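Local coordinates for protein BIFUNCTIONAL PROTEIN Proline utilization A (PutA) (Corynebacterium freiburgense, PDB 5UX5) that probably converts proline to glutamate in two steps, joining an FAD-dependent proline dehydrogenase and an NAD-dependent aldehyde dehydrogenase in one chain, at residues 586-592 against 613-619; 502-506 against 657-661; 607-611 against 906-910; 493-499 against 648-654. One frame throughout, in Å; residues are numbered along the deposited sequence.

All four contacts belong to the NAD-binding, Rossmann-like part of the aldehyde dehydrogenase half. Contact 1, a pair of neighbouring parallel strands, is covered from two sides. On the side of Leu-587, Val-589 and Ile-616 lies contact 2, its centre about 11 Å away; Val-506 and Met-659 there pack on the strands. On the side of Val-588 and Ala-615 lies contact 3, also about 11 Å between centres, whose Ser-608 belongs to the helix linking the strands. Contact 4 adjoins contact 2, centres about 10 Å apart, and shares helix 653-659 with it. Contacts 1 and 4 both hold the adenosine ribose of NAD, through Ser-592 and Lys-618 and through Glu-651.

Contact 1. Residues 586-592 against 613-619; sequences NLVVVAS and AKAILKP. With NAD (nicotinamide-adenine-dinucleotide), chain F.
Asn-586 leads into the strand by accepting a bond of 2.9 Å at its carbonyl O from Lys-614 N. The aliphatic chain of Lys-614, bent twice, folds back past the same carbonyl. At Leu-587 the side chain is buried: with CG anti to the backbone N (chi1 176°), it brings CD1 to 4.0 Å from CG1 of Ile-616, while Val-506 packs from helix 499-511. Val-588 uses its N and O toward the neighbouring strand, giving a 2.9 Å bond from its N to Lys-614 O and another of 2.9 Å from Ile-616 N to its O; its CG2 meets CB of Ala-613.

The two strands run parallel in exact register and, with helix 599-611 between them in sequence, make a beta-alpha-beta unit of the Rossmann-like fold that holds NAD. The backbones of Leu-587, Val-589 and Ala-591 bond instead to strand 666-670 or the residue before it, so strand 580-591 lies inside the sheet. Val-589 and Ile-616 stand side by side, CG2 to CB 4.1 Å, beta-branched residues that suit extended chains. Val-590 N donates to Ile-616 O at 2.7 Å, almost straight at 170°, and its O receives Lys-618 N. Ala-591 is small, which lets its CB face the ribose ring oxygen O4B of NAD. Ser-592 ends the segment: its N makes a weak bond to Lys-618 O, whereas its O accepts the ribose hydroxyl O3B of NAD at 2.9 Å. Lys-618 NZ donates to that same O3B at 2.8 Å and to Pro-619 O.

Contact 2. Residues 502-506 against 657-661; sequences VDKTV and RLMSH
The guanidinium of Arg-657 presents its edge to the carboxylate of Asp-503, and the two planes stand nearly perpendicular at 88°. In this salt bridge NE and NH2 converge side-on on one oxygen, OD1, at 3.0 Å for NE and 2.9 Å for NH2; both bonds are distinctly bent, about 134° at the hydrogen, and each nitrogen also reaches OD2 more weakly. Over one face of the guanidinium lies CD2 of His-661, offset toward the rim. The imidazole has a methyl over one face: CG1 of Val-506 sits 3.8 Å from its centroid in a CH-pi contact. At the imidazole edge, NE2 is 3.1 Å from Asp-503 OD1, while ND1 is hydrogen-bonded to the backbone N of Asp-663, which helps set the rotation of the ring.

Deeper in, toward the sheet, the contact is aliphatic. A trans chi1 of 175° turns CG1 of Val-502 to Leu-658, 3.9 Å from its CB. Val-506 CG2 meets Leu-658 CD1 at 4.1 Å, and both residues rest on Ile-616, so helices 499-511 and 653-659 cover the same face of the strands. The salt bridge closes the partly exposed side of a buried apolar seam; two N-H groups of one arginine on OD1 would favour the charged carboxylate.

Contact 3. Residues 607-611 against 906-910; sequences ASLAA and YVAQL
Val-907 fits its forked side chain onto the small-residue surface of helix 599-611, one methyl toward Ala-610 and the carbonyl O of Ala-607, the other toward Ala-611. CG2 settles against CB of Ala-610 at 4.0 Å. CG1 lies 3.8 Å from CB of Ala-611.

The second bump is Leu-910. Its CB touches Ala-611 CB at 3.6 Å, and its CD1 drops into the shallow hollow bounded by Ala-607 and Ser-608, 3.7 Å from Ser-608 N. Tyr-906 comes with the edge of its ring instead: CE2 meets Ala-607 CB, which lies near the ring plane, and the tyrosine itself packs on Tyr-567 of helix 550-574.

Three alanines on one side of the helix make a low surface on which branched residues can sit close to the backbone. The turn 906-910 is thereby joined to the helix just before the chain enters strand 911-915, the antiparallel neighbour of strand 580-591. No hydrogen bond crosses the contact, and Ser-608 OG is occupied by Gly-604 O within its own helix; cohesion here therefore rests on dispersion forces and the exclusion of water.

Contact 4. Residues 493-499 against 648-654; sequences WRLITDV and HTDEADA. With NAD (nicotinamide-adenine-dinucleotide), chain F.
Ile-496 N donates to His-648 O in a bond of 2.7 Å that is almost straight (173°). Asp-650 N returns a longer bond of 3.2 Å to Ile-496 O, so the two loops join in a single backbone bridge about Ile-496 and Thr-649.

Leu-495 lays CD1 beside the same His-648 carbonyl. The imidazole of His-648 receives the edge of the Trp-493 five-membered ring toward its face, planes at 63° and centroids 5.3 Å apart, while Glu-628 takes its NE2 and Arg-624 makes a cation-pi contact with Trp-493. Further on, Ala-654, with only a methyl, brings CB to 3.6 Å from Thr-497 O and meets CG2 of Ile-496, and Val-499 CG1 packs on Asp-653 CB.

Asp-650 folds its carboxylate back: OD1 accepts the backbone N of Gly-655 and, weakly, that of Ala-652, which braces the turn entering helix 653-659. The aliphatic part of Glu-651 lies against the adenine of NAD, CB by C6A and CG by C5A and C4A, while OE1 accepts the ribose hydroxyl O2B. Ribose binding at the C-terminal ends of parallel strands is typical of a Rossmann-type fold; here the second strand supplies Lys-618, and Glu-651 comes from the loop after the third, 644-646.

Contact 1. Residues 586-592 against 613-619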
# COMPACT_ATOMS: atom_id res chain seq x y z
N ASN A 586 28.71 -18.12 13.23
CA ASN A 586 29.67 -17.07 13.52
C ASN A 586 29.65 -15.93 12.51
O ASN A 586 29.85 -14.76 12.89
CB ASN A 586 31.06 -17.68 13.62
CG ASN A 586 31.17 -18.61 14.81
OD1 ASN A 586 30.51 -18.39 15.83
ND2 ASN A 586 32.00 -19.64 14.69
N LEU A 587 29.38 -16.22 11.23
CA LEU A 587 29.54 -15.26 10.15
C LEU A 587 28.52 -15.56 9.06
O LEU A 587 28.44 -16.70 8.58
CB LEU A 587 30.96 -15.31 9.57
CG LEU A 587 31.38 -14.47 8.36
CD1 LEU A 587 31.18 -12.96 8.53
CD2 LEU A 587 32.83 -14.76 8.04
N VAL A 588 27.74 -14.55 8.67
CA VAL A 588 26.83 -14.64 7.54
C VAL A 588 27.24 -13.61 6.49
O VAL A 588 27.58 -12.48 6.83
CB VAL A 588 25.38 -14.40 7.98
CG1 VAL A 588 24.49 -14.32 6.75
CG2 VAL A 588 24.93 -15.50 8.94
N VAL A 589 27.17 -14.00 5.21
CA VAL A 589 27.39 -13.08 4.10
C VAL A 589 26.04 -12.72 3.48
O VAL A 589 25.21 -13.61 3.22
CB VAL A 589 28.34 -13.69 3.06
CG1 VAL A 589 28.35 -12.83 1.76
CG2 VAL A 589 29.72 -13.82 3.64
N VAL A 590 25.81 -11.42 3.27
CA VAL A 590 24.57 -10.92 2.67
C VAL A 590 24.90 -10.33 1.30
O VAL A 590 25.51 -9.26 1.20
CB VAL A 590 23.87 -9.87 3.55
CG1 VAL A 590 22.63 -9.38 2.85
CG2 VAL A 590 23.50 -10.45 4.88
N ALA A 591 24.48 -11.03 0.26
CA ALA A 591 24.64 -10.60 -1.12
C ALA A 591 23.29 -10.07 -1.60
O ALA A 591 22.33 -10.83 -1.75
CB ALA A 591 25.16 -11.74 -1.99
N SER A 592 23.20 -8.77 -1.79
CA SER A 592 21.94 -8.06 -1.97
C SER A 592 21.77 -7.57 -3.41
O SER A 592 22.74 -7.48 -4.17
CB SER A 592 21.89 -6.87 -0.99
OG SER A 592 22.95 -5.97 -1.25
N ALA A 613 25.38 -13.63 14.89
CA ALA A 613 26.51 -13.73 13.98
C ALA A 613 27.08 -12.36 13.65
O ALA A 613 26.46 -11.32 13.90
CB ALA A 613 26.08 -14.44 12.69
N LYS A 614 28.30 -12.37 13.11
CA LYS A 614 28.84 -11.23 12.38
C LYS A 614 28.32 -11.26 10.94
O LYS A 614 27.92 -12.30 10.43
CB LYS A 614 30.38 -11.24 12.40
CG LYS A 614 31.00 -10.67 13.70
CD LYS A 614 30.85 -11.56 14.94
CE LYS A 614 32.04 -12.53 15.09
NZ LYS A 614 31.70 -13.83 15.76
N ALA A 615 28.26 -10.09 10.31
CA ALA A 615 27.74 -10.04 8.94
C ALA A 615 28.68 -9.30 8.01
O ALA A 615 29.21 -8.23 8.35
CB ALA A 615 26.37 -9.38 8.89
N ILE A 616 28.85 -9.87 6.81
CA ILE A 616 29.47 -9.18 5.69
C ILE A 616 28.37 -8.80 4.70
O ILE A 616 27.61 -9.67 4.24
CB ILE A 616 30.55 -10.02 5.01
CG1 ILE A 616 31.82 -10.03 5.86
CG2 ILE A 616 30.85 -9.47 3.66
CD1 ILE A 616 32.87 -10.99 5.37
N LEU A 617 28.26 -7.51 4.42
CA LEU A 617 27.36 -7.00 3.40
C LEU A 617 28.14 -6.82 2.10
O LEU A 617 29.10 -6.03 2.05
CB LEU A 617 26.74 -5.67 3.84
CG LEU A 617 25.97 -4.86 2.77
CD1 LEU A 617 24.91 -5.68 2.08
CD2 LEU A 617 25.32 -3.63 3.41
N LYS A 618 27.73 -7.55 1.07
CA LYS A 618 28.28 -7.37 -0.27
C LYS A 618 27.16 -6.88 -1.19
O LYS A 618 26.37 -7.69 -1.71
CB LYS A 618 28.90 -8.69 -0.76
CG LYS A 618 29.75 -8.57 -2.02
CD LYS A 618 28.90 -8.86 -3.20
CE LYS A 618 29.27 -8.08 -4.38
NZ LYS A 618 28.05 -8.06 -5.21
N PRO A 619 27.05 -5.58 -1.44
CA PRO A 619 25.90 -5.07 -2.18
C PRO A 619 26.04 -5.17 -3.69
O PRO A 619 27.14 -5.24 -4.26
CB PRO A 619 25.85 -3.60 -1.76
CG PRO A 619 27.23 -3.27 -1.30
CD PRO A 619 28.03 -4.53 -1.14
PA NAD F . 22.51 -11.49 -9.32
O1A NAD F . 21.61 -12.73 -8.97
O2A NAD F . 23.46 -11.85 -10.51
O5B NAD F . 23.42 -11.13 -8.10
C5B NAD F . 22.93 -10.58 -6.90
C4B NAD F . 24.07 -10.37 -5.91
O4B NAD F . 25.05 -11.42 -5.91
C3B NAD F . 24.78 -9.07 -6.15
O3B NAD F . 25.28 -8.53 -4.98
C2B NAD F . 25.82 -9.56 -7.07
O2B NAD F . 26.84 -8.66 -7.33
C1B NAD F . 26.24 -10.82 -6.37
N9A NAD F . 27.00 -11.71 -7.24
C8A NAD F . 26.56 -12.31 -8.40
N7A NAD F . 27.55 -13.06 -8.93
C5A NAD F . 28.70 -12.97 -8.13
C6A NAD F . 29.98 -13.52 -8.16
N6A NAD F . 30.41 -14.40 -9.22
N1A NAD F . 30.85 -13.22 -7.19
C2A NAD F . 30.52 -12.40 -6.16
N3A NAD F . 29.28 -11.85 -6.09
C4A NAD F . 28.36 -12.11 -7.04
O3 NAD F . 21.50 -10.29 -9.61
PN NAD F . 21.61 -9.11 -10.70
O1N NAD F . 22.75 -9.25 -11.68
O2N NAD F . 21.94 -7.84 -9.96
O5D NAD F . 20.18 -9.08 -11.43
C5D NAD F . 19.76 -10.26 -12.11
C4D NAD F . 18.26 -10.55 -12.14
O4D NAD F . 17.66 -10.78 -10.89
C3D NAD F . 17.37 -9.54 -12.76
O3D NAD F . 17.56 -9.33 -14.11
C2D NAD F . 16.09 -10.25 -12.53
O2D NAD F . 15.78 -11.00 -13.65
C1D NAD F . 16.33 -11.05 -11.27

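Contact 2. Residues 502-506 against 657-661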
# COMPACT_ATOMS: atom_id res chain seq x y z
N VAL A 502 40.12 -10.41 1.16
CA VAL A 502 38.93 -11.11 1.62
C VAL A 502 39.29 -12.00 2.79
O VAL A 502 38.58 -12.04 3.81
CB VAL A 502 38.28 -11.91 0.48
CG1 VAL A 502 37.10 -12.71 1.04
CG2 VAL A 502 37.79 -10.99 -0.59
N ASP A 503 40.40 -12.72 2.67
CA ASP A 503 40.83 -13.59 3.75
C ASP A 503 41.16 -12.79 5.00
O ASP A 503 40.77 -13.17 6.11
CB ASP A 503 42.00 -14.45 3.27
CG ASP A 503 41.55 -15.62 2.40
OD1 ASP A 503 40.37 -16.01 2.55
OD2 ASP A 503 42.35 -16.18 1.59
N LYS A 504 41.87 -11.67 4.85
CA LYS A 504 42.23 -10.89 6.03
C LYS A 504 40.97 -10.37 6.74
O LYS A 504 40.85 -10.47 7.97
CB LYS A 504 43.15 -9.73 5.64
N THR A 505 40.02 -9.85 5.97
CA THR A 505 38.81 -9.27 6.54
C THR A 505 37.91 -10.33 7.18
O THR A 505 37.36 -10.10 8.26
CB THR A 505 38.07 -8.51 5.45
OG1 THR A 505 38.86 -7.38 5.07
CG2 THR A 505 36.72 -8.05 5.94
N VAL A 506 37.72 -11.48 6.52
CA VAL A 506 36.90 -12.56 7.07
C VAL A 506 37.44 -13.03 8.43
O VAL A 506 36.70 -13.13 9.41
CB VAL A 506 36.81 -13.73 6.07
CG1 VAL A 506 36.32 -14.98 6.76
CG2 VAL A 506 35.86 -13.38 4.95
N ARG A 657 35.86 -15.97 -3.86
CA ARG A 657 36.52 -16.30 -2.61
C ARG A 657 35.64 -15.93 -1.42
O ARG A 657 35.60 -16.66 -0.42
CB ARG A 657 37.88 -15.61 -2.56
CG ARG A 657 38.71 -15.86 -1.35
CD ARG A 657 38.94 -17.34 -1.15
NE ARG A 657 39.66 -17.58 0.09
CZ ARG A 657 39.70 -18.74 0.74
NH1 ARG A 657 39.05 -19.80 0.28
NH2 ARG A 657 40.40 -18.82 1.87
N LEU A 658 34.92 -14.81 -1.50
CA LEU A 658 34.03 -14.47 -0.40
C LEU A 658 32.86 -15.44 -0.30
O LEU A 658 32.54 -15.92 0.78
CB LEU A 658 33.54 -13.03 -0.52
CG LEU A 658 32.54 -12.63 0.57
CD1 LEU A 658 33.13 -12.92 1.92
CD2 LEU A 658 32.26 -11.18 0.49
N MET A 659 32.21 -15.75 -1.42
CA MET A 659 31.01 -16.59 -1.33
C MET A 659 31.35 -18.03 -1.03
O MET A 659 30.51 -18.75 -0.47
CB MET A 659 30.19 -16.54 -2.61
CG MET A 659 29.72 -15.18 -2.98
SD MET A 659 28.96 -14.26 -1.64
CE MET A 659 28.73 -12.66 -2.46
N SER A 660 32.53 -18.51 -1.43
CA SER A 660 32.90 -19.90 -1.18
C SER A 660 33.70 -20.07 0.10
O SER A 660 34.19 -21.17 0.37
CB SER A 660 33.70 -20.48 -2.36
OG SER A 660 35.03 -19.97 -2.39
N HIS A 661 33.86 -19.01 0.88
CA HIS A 661 34.87 -19.03 1.92
C HIS A 661 34.58 -20.11 2.97
O HIS A 661 33.42 -20.27 3.40
CB HIS A 661 35.00 -17.66 2.57
CG HIS A 661 36.20 -17.56 3.45
ND1 HIS A 661 36.29 -18.23 4.66
CD2 HIS A 661 37.40 -16.97 3.25
CE1 HIS A 661 37.47 -17.99 5.19
NE2 HIS A 661 38.17 -17.24 4.35

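Contact 3. Residues 607-611 against 906-910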
# COMPACT_ATOMS: atom_id res chain seq x y z
N ALA A 607 19.21 -9.44 10.48
CA ALA A 607 18.83 -10.80 10.86
C ALA A 607 20.03 -11.58 11.39
O ALA A 607 19.91 -12.33 12.38
CB ALA A 607 18.20 -11.53 9.67
N SER A 608 21.20 -11.40 10.76
CA SER A 608 22.42 -12.04 11.22
C SER A 608 22.80 -11.55 12.61
O SER A 608 23.16 -12.36 13.48
CB SER A 608 23.56 -11.77 10.24
OG SER A 608 23.29 -12.25 8.94
N LEU A 609 22.79 -10.23 12.81
CA LEU A 609 23.13 -9.68 14.11
C LEU A 609 22.17 -10.18 15.18
O LEU A 609 22.61 -10.64 16.24
CB LEU A 609 23.13 -8.15 14.09
CG LEU A 609 24.17 -7.37 13.29
CD1 LEU A 609 24.05 -5.94 13.73
CD2 LEU A 609 25.56 -7.88 13.58
N ALA A 610 20.87 -10.12 14.92
CA ALA A 610 19.90 -10.64 15.88
C ALA A 610 20.17 -12.11 16.23
O ALA A 610 19.99 -12.53 17.38
CB ALA A 610 18.50 -10.47 15.31
N ALA A 611 20.60 -12.91 15.26
CA ALA A 611 20.85 -14.31 15.55
C ALA A 611 22.09 -14.49 16.41
O ALA A 611 22.20 -15.47 17.14
CB ALA A 611 20.98 -15.11 14.26
N TYR A 906 12.65 -16.52 10.76
CA TYR A 906 13.76 -16.15 9.89
C TYR A 906 15.09 -16.10 10.66
O TYR A 906 16.06 -16.76 10.28
CB TYR A 906 13.45 -14.80 9.23
CG TYR A 906 14.38 -14.42 8.12
CD1 TYR A 906 14.21 -14.94 6.84
CD2 TYR A 906 15.45 -13.55 8.35
CE1 TYR A 906 15.10 -14.59 5.81
CE2 TYR A 906 16.34 -13.20 7.34
CZ TYR A 906 16.15 -13.73 6.07
OH TYR A 906 17.02 -13.38 5.06
N VAL A 907 15.16 -15.30 11.71
CA VAL A 907 16.36 -15.27 12.53
C VAL A 907 16.78 -16.68 12.95
O VAL A 907 17.96 -17.04 12.87
CB VAL A 907 16.13 -14.38 13.76
CG1 VAL A 907 17.23 -14.63 14.77
CG2 VAL A 907 16.06 -12.90 13.34
N ALA A 908 15.82 -17.51 13.38
CA ALA A 908 16.13 -18.84 13.88
C ALA A 908 16.81 -19.77 12.86
O ALA A 908 17.33 -20.82 13.27
CB ALA A 908 14.85 -19.51 14.40
N GLN A 909 16.84 -19.42 11.57
CA GLN A 909 17.57 -20.21 10.59
C GLN A 909 19.07 -19.97 10.65
O GLN A 909 19.84 -20.78 10.11
CB GLN A 909 17.11 -19.93 9.17
CG GLN A 909 15.68 -20.23 8.88
CD GLN A 909 15.32 -20.03 7.42
OE1 GLN A 909 14.46 -20.74 6.88
NE2 GLN A 909 15.94 -19.04 6.79
N LEU A 910 19.50 -18.87 11.24
CA LEU A 910 20.90 -18.47 11.12
C LEU A 910 21.74 -19.11 12.22
O LEU A 910 22.53 -18.49 12.93
CB LEU A 910 21.03 -16.95 11.12
CG LEU A 910 20.32 -16.33 9.89
CD1 LEU A 910 20.57 -14.86 9.78
CD2 LEU A 910 20.71 -17.04 8.57

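Contact 4. Residues 493-499 against 648-654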
# COMPACT_ATOMS: atom_id res chain seq x y z
N TRP A 493 33.60 4.86 -2.21
CA TRP A 493 33.66 3.43 -1.93
C TRP A 493 34.85 2.83 -2.66
O TRP A 493 35.29 3.36 -3.69
CB TRP A 493 32.39 2.69 -2.35
CG TRP A 493 32.00 2.86 -3.79
CD1 TRP A 493 31.11 3.76 -4.29
CD2 TRP A 493 32.47 2.08 -4.91
NE1 TRP A 493 31.00 3.61 -5.66
CE2 TRP A 493 31.82 2.59 -6.06
CE3 TRP A 493 33.37 1.02 -5.06
CZ2 TRP A 493 32.03 2.06 -7.33
CZ3 TRP A 493 33.58 0.51 -6.32
CH2 TRP A 493 32.92 1.03 -7.44
N ARG A 494 35.34 1.70 -2.15
CA ARG A 494 36.51 1.01 -2.68
C ARG A 494 36.15 -0.38 -3.19
O ARG A 494 35.31 -1.07 -2.61
CB ARG A 494 37.58 0.85 -1.62
CG ARG A 494 38.93 0.41 -2.16
CD ARG A 494 39.87 0.26 -1.00
NE ARG A 494 39.30 -0.68 -0.04
CZ ARG A 494 39.76 -1.91 0.14
NH1 ARG A 494 40.82 -2.33 -0.54
NH2 ARG A 494 39.16 -2.71 1.02
N LEU A 495 36.82 -0.81 -4.26
CA LEU A 495 36.60 -2.14 -4.82
C LEU A 495 37.63 -3.15 -4.28
O LEU A 495 38.83 -2.91 -4.35
CB LEU A 495 36.67 -2.11 -6.34
CG LEU A 495 36.36 -3.43 -7.05
CD1 LEU A 495 34.88 -3.67 -7.13
CD2 LEU A 495 36.95 -3.45 -8.43
N ILE A 496 37.14 -4.28 -3.81
CA ILE A 496 38.02 -5.34 -3.32
C ILE A 496 38.28 -6.31 -4.46
O ILE A 496 37.34 -6.85 -5.04
CB ILE A 496 37.39 -6.06 -2.12
CG1 ILE A 496 37.31 -5.10 -0.95
CG2 ILE A 496 38.23 -7.27 -1.76
CD1 ILE A 496 36.62 -5.68 0.24
N THR A 497 39.56 -6.52 -4.79
CA THR A 497 39.91 -7.47 -5.85
C THR A 497 40.93 -8.50 -5.42
O THR A 497 41.09 -9.51 -6.12
CB THR A 497 40.44 -6.74 -7.11
OG1 THR A 497 41.67 -6.06 -6.83
CG2 THR A 497 39.44 -5.74 -7.65
N ASP A 498 41.61 -8.30 -4.29
CA ASP A 498 42.66 -9.19 -3.81
C ASP A 498 42.07 -10.24 -2.87
O ASP A 498 41.53 -9.90 -1.81
CB ASP A 498 43.74 -8.38 -3.11
CG ASP A 498 44.90 -9.23 -2.66
OD1 ASP A 498 44.92 -10.43 -3.00
OD2 ASP A 498 45.79 -8.71 -1.97
N VAL A 499 42.18 -11.51 -3.25
CA VAL A 499 41.65 -12.58 -2.41
C VAL A 499 42.23 -12.51 -1.01
O VAL A 499 41.57 -12.90 -0.03
CB VAL A 499 41.85 -13.96 -3.08
CG1 VAL A 499 40.90 -14.08 -4.25
CG2 VAL A 499 43.30 -14.17 -3.55
N HIS A 648 32.91 -4.39 -1.00
CA HIS A 648 32.62 -4.26 -2.43
C HIS A 648 33.56 -5.17 -3.22
O HIS A 648 34.46 -4.71 -3.94
CB HIS A 648 32.74 -2.82 -2.89
CG HIS A 648 31.87 -1.85 -2.14
ND1 HIS A 648 30.50 -1.92 -2.15
CD2 HIS A 648 32.19 -0.76 -1.40
CE1 HIS A 648 30.01 -0.92 -1.43
NE2 HIS A 648 31.02 -0.20 -0.96
N THR A 649 33.36 -6.47 -3.09
CA THR A 649 34.13 -7.40 -3.90
C THR A 649 33.63 -7.36 -5.33
O THR A 649 32.46 -7.05 -5.61
CB THR A 649 34.02 -8.85 -3.38
OG1 THR A 649 32.73 -9.39 -3.68
CG2 THR A 649 34.25 -8.93 -1.88
N ASP A 650 34.54 -7.68 -6.25
CA ASP A 650 34.15 -7.90 -7.63
C ASP A 650 33.36 -9.20 -7.72
O ASP A 650 33.02 -9.82 -6.72
CB ASP A 650 35.37 -7.94 -8.54
CG ASP A 650 36.38 -8.98 -8.12
OD1 ASP A 650 35.98 -9.94 -7.43
OD2 ASP A 650 37.57 -8.85 -8.49
N GLU A 651 33.02 -9.58 -8.94
CA GLU A 651 32.42 -10.85 -9.26
C GLU A 651 33.42 -11.75 -9.98
O GLU A 651 33.04 -12.57 -10.82
CB GLU A 651 31.17 -10.62 -10.10
CG GLU A 651 30.11 -9.84 -9.34
CD GLU A 651 28.80 -9.72 -10.10
OE1 GLU A 651 27.86 -9.06 -9.58
OE2 GLU A 651 28.68 -10.31 -11.21
N ALA A 652 34.70 -11.56 -9.69
CA ALA A 652 35.77 -12.44 -10.16
C ALA A 652 36.37 -13.15 -8.95
O ALA A 652 35.59 -13.55 -8.07
CB ALA A 652 36.76 -11.65 -10.99
N ASP A 653 37.70 -13.27 -8.82
CA ASP A 653 38.29 -14.14 -7.79
C ASP A 653 37.88 -13.73 -6.37
O ASP A 653 37.55 -14.58 -5.54
CB ASP A 653 39.80 -14.16 -7.94
CG ASP A 653 40.25 -15.01 -9.12
OD1 ASP A 653 39.37 -15.69 -9.67
OD2 ASP A 653 41.46 -14.97 -9.50
N ALA A 654 37.92 -12.43 -6.06
CA ALA A 654 37.63 -11.99 -4.70
C ALA A 654 36.17 -12.24 -4.31
O ALA A 654 35.88 -12.67 -3.19
CB ALA A 654 37.96 -10.51 -4.54
PA NAD F . 22.51 -11.49 -9.32
O1A NAD F . 21.61 -12.73 -8.97
O2A NAD F . 23.46 -11.85 -10.51
O5B NAD F . 23.42 -11.13 -8.10
C5B NAD F . 22.93 -10.58 -6.90
C4B NAD F . 24.07 -10.37 -5.91
O4B NAD F . 25.05 -11.42 -5.91
C3B NAD F . 24.78 -9.07 -6.15
O3B NAD F . 25.28 -8.53 -4.98
C2B NAD F . 25.82 -9.56 -7.07
O2B NAD F . 26.84 -8.66 -7.33
C1B NAD F . 26.24 -10.82 -6.37
N9A NAD F . 27.00 -11.71 -7.24
C8A NAD F . 26.56 -12.31 -8.40
N7A NAD F . 27.55 -13.06 -8.93
C5A NAD F . 28.70 -12.97 -8.13
C6A NAD F . 29.98 -13.52 -8.16
N6A NAD F . 30.41 -14.40 -9.22
N1A NAD F . 30.85 -13.22 -7.19
C2A NAD F . 30.52 -12.40 -6.16
N3A NAD F . 29.28 -11.85 -6.09
C4A NAD F . 28.36 -12.11 -7.04
O3 NAD F . 21.50 -10.29 -9.61
PN NAD F . 21.61 -9.11 -10.70
O1N NAD F . 22.75 -9.25 -11.68
O2N NAD F . 21.94 -7.84 -9.96
O5D NAD F . 20.18 -9.08 -11.43
C5D NAD F . 19.76 -10.26 -12.11
C4D NAD F . 18.26 -10.55 -12.14
O4D NAD F . 17.66 -10.78 -10.89
C3D NAD F . 17.37 -9.54 -12.76
O3D NAD F . 17.56 -9.33 -14.11
C2D NAD F . 16.09 -10.25 -12.53
O2D NAD F . 15.78 -11.00 -13.65
C1D NAD F . 16.33 -11.05 -11.27